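Local coordinates for cellulose 1,4-beta-cellobiosidase (Clostridium thermocellum, PDB 3ZQX), which probably binds cellulose as the family 3b carbohydrate-binding module of a cellulosomal cellobiohydrolase, at residues D32-D37 with F83-L88. The protein carries 1 engineered substitution. Numbering follows the deposited sequence.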
# COMPACT_ATOMS: atom_id res chain seq x y z
N ASP A 32 -2.48 18.24 -11.01
CA ASP A 32 -1.18 17.65 -10.70
C ASP A 32 -0.99 17.69 -9.18
O ASP A 32 -1.49 18.59 -8.50
CB ASP A 32 -0.04 18.48 -11.27
CG ASP A 32 -0.00 18.52 -12.79
OD1 ASP A 32 -0.80 17.86 -13.49
OD2 ASP A 32 0.88 19.24 -13.30
N TYR A 33 -0.24 16.72 -8.66
CA TYR A 33 0.11 16.71 -7.24
C TYR A 33 1.58 16.47 -7.04
O TYR A 33 2.28 16.01 -7.95
CB TYR A 33 -0.63 15.59 -6.52
CG TYR A 33 -2.13 15.71 -6.51
CD1 TYR A 33 -2.75 16.85 -6.00
CD2 TYR A 33 -2.92 14.68 -6.99
CE1 TYR A 33 -4.11 16.96 -5.98
CE2 TYR A 33 -4.30 14.78 -6.96
CZ TYR A 33 -4.89 15.92 -6.45
OH TYR A 33 -6.26 16.05 -6.40
N SER A 34 2.05 16.74 -5.83
CA SER A 34 3.24 16.08 -5.32
C SER A 34 2.82 14.88 -4.49
O SER A 34 1.92 14.98 -3.64
CB SER A 34 4.07 17.01 -4.45
OG SER A 34 5.13 16.26 -3.88
N LEU A 35 3.48 13.75 -4.71
CA LEU A 35 3.26 12.58 -3.89
C LEU A 35 3.57 12.84 -2.42
O LEU A 35 3.11 12.09 -1.55
CB LEU A 35 4.05 11.39 -4.41
CG LEU A 35 3.44 10.74 -5.65
CD1 LEU A 35 4.49 9.95 -6.42
CD2 LEU A 35 2.29 9.83 -5.25
N LYS A 36 4.33 13.89 -2.10
CA LYS A 36 4.59 14.19 -0.70
C LYS A 36 3.29 14.45 0.06
O LYS A 36 3.27 14.33 1.29
CB LYS A 36 5.52 15.39 -0.57
CG LYS A 36 4.82 16.72 -0.78
CD LYS A 36 5.80 17.89 -0.72
CE LYS A 36 5.09 19.21 -0.98
NZ LYS A 36 4.01 19.46 0.02
N ASP A 37 2.23 14.79 -0.66
CA ASP A 37 0.93 15.10 -0.06
C ASP A 37 -0.03 13.92 0.01
O ASP A 37 -1.16 14.06 0.48
CB ASP A 37 0.28 16.26 -0.82
CG ASP A 37 1.04 17.54 -0.65
OD1 ASP A 37 1.56 17.79 0.46
OD2 ASP A 37 1.13 18.31 -1.63
N PHE A 83 5.72 9.65 0.73
CA PHE A 83 6.60 9.86 -0.40
C PHE A 83 7.37 11.15 -0.23
O PHE A 83 6.91 12.10 0.40
CB PHE A 83 5.79 9.96 -1.70
CG PHE A 83 4.90 8.77 -1.94
CD1 PHE A 83 3.63 8.72 -1.39
CD2 PHE A 83 5.34 7.70 -2.69
CE1 PHE A 83 2.82 7.61 -1.57
CE2 PHE A 83 4.53 6.58 -2.88
CZ PHE A 83 3.27 6.54 -2.32
N LYS A 84 8.55 11.19 -0.83
CA LYS A 84 9.27 12.44 -1.02
C LYS A 84 8.59 13.25 -2.11
O LYS A 84 7.55 12.82 -2.65
CB LYS A 84 10.73 12.14 -1.36
CG LYS A 84 11.47 11.47 -0.22
CD LYS A 84 12.95 11.30 -0.51
CE LYS A 84 13.64 10.57 0.63
NZ LYS A 84 15.05 10.22 0.27
N ASP A 85 9.16 14.39 -2.48
CA ASP A 85 8.42 15.31 -3.34
C ASP A 85 8.74 14.88 -4.76
O ASP A 85 9.61 15.42 -5.44
CB ASP A 85 9.00 16.73 -3.06
CG ASP A 85 8.30 17.84 -3.85
OD1 ASP A 85 7.27 17.60 -4.48
OD2 ASP A 85 8.80 18.98 -3.82
N VAL A 86 7.83 14.05 -5.26
CA VAL A 86 7.88 13.48 -6.60
C VAL A 86 6.56 13.89 -7.20
O VAL A 86 5.50 13.62 -6.63
CB VAL A 86 7.99 11.94 -6.61
CG1 VAL A 86 7.83 11.40 -8.03
CG2 VAL A 86 9.34 11.50 -6.04
N LYS A 87 6.62 14.58 -8.33
CA LYS A 87 5.42 15.10 -8.95
C LYS A 87 4.69 13.98 -9.69
O LYS A 87 5.31 13.15 -10.38
CB LYS A 87 5.78 16.24 -9.91
CG LYS A 87 6.76 17.28 -9.34
CD LYS A 87 6.28 17.90 -8.03
CE LYS A 87 7.19 19.05 -7.60
NZ LYS A 87 6.74 19.67 -6.32
N LEU A 88 3.37 13.98 -9.53
CA LEU A 88 2.46 13.03 -10.16
C LEU A 88 1.42 13.83 -10.96
O LEU A 88 0.47 14.37 -10.38
CB LEU A 88 1.77 12.17 -9.11
CG LEU A 88 0.72 11.20 -9.67
CD1 LEU A 88 1.39 10.15 -10.57
CD2 LEU A 88 -0.06 10.54 -8.55
O HOH W 1 3.45 11.41 1.47
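Leu35 lays its CD2 over one face of the Phe83 ring in a CH-pi contact, 4.2 Å from the centroid and 8° off the normal, at one end of a two-stranded antiparallel ribbon, 33-34 against 87-88, in the all-beta CBM3 fold. The rest of Leu35 fits between neighbours: CB packs 3.5 Å from Phe83 CB, CD1 meets Val86 CG1, and CG lies against Leu88 CB. Ile25 of strand 15-27 touches both Phe83 and Leu88, tying this apolar side to the neighbouring sheet.

Tyr33 and Leu88 form a hydrogen-bonded pair, joined by Tyr33 N to Leu88 O and by Leu88 N to Tyr33 O, the latter nearly straight at 177°. Past the non-hydrogen-bonded pair Ser34-Lys87 one further backbone bond, Leu35 N to Val86 O at 2.8 Å, closes the ribbon. From there 35-37 turns off as a 3-10 segment, where a water donates to Leu35 O and accepts from Phe83 N.

On the side of Ser34 and Lys87, Ser34 OG accepts from Lys36 N, an ST turn, and donates to Asp85, whose CG stands anti to the backbone N (chi1 -178°) and so brings OD1 to the hydroxyl. Asp85 OD1 is thus gripped twice: Ser34 OG arrives on the anti side at 2.6 Å, well out of the carboxylate plane, and Lys87 NZ closes a salt bridge from the syn side at 2.8 Å.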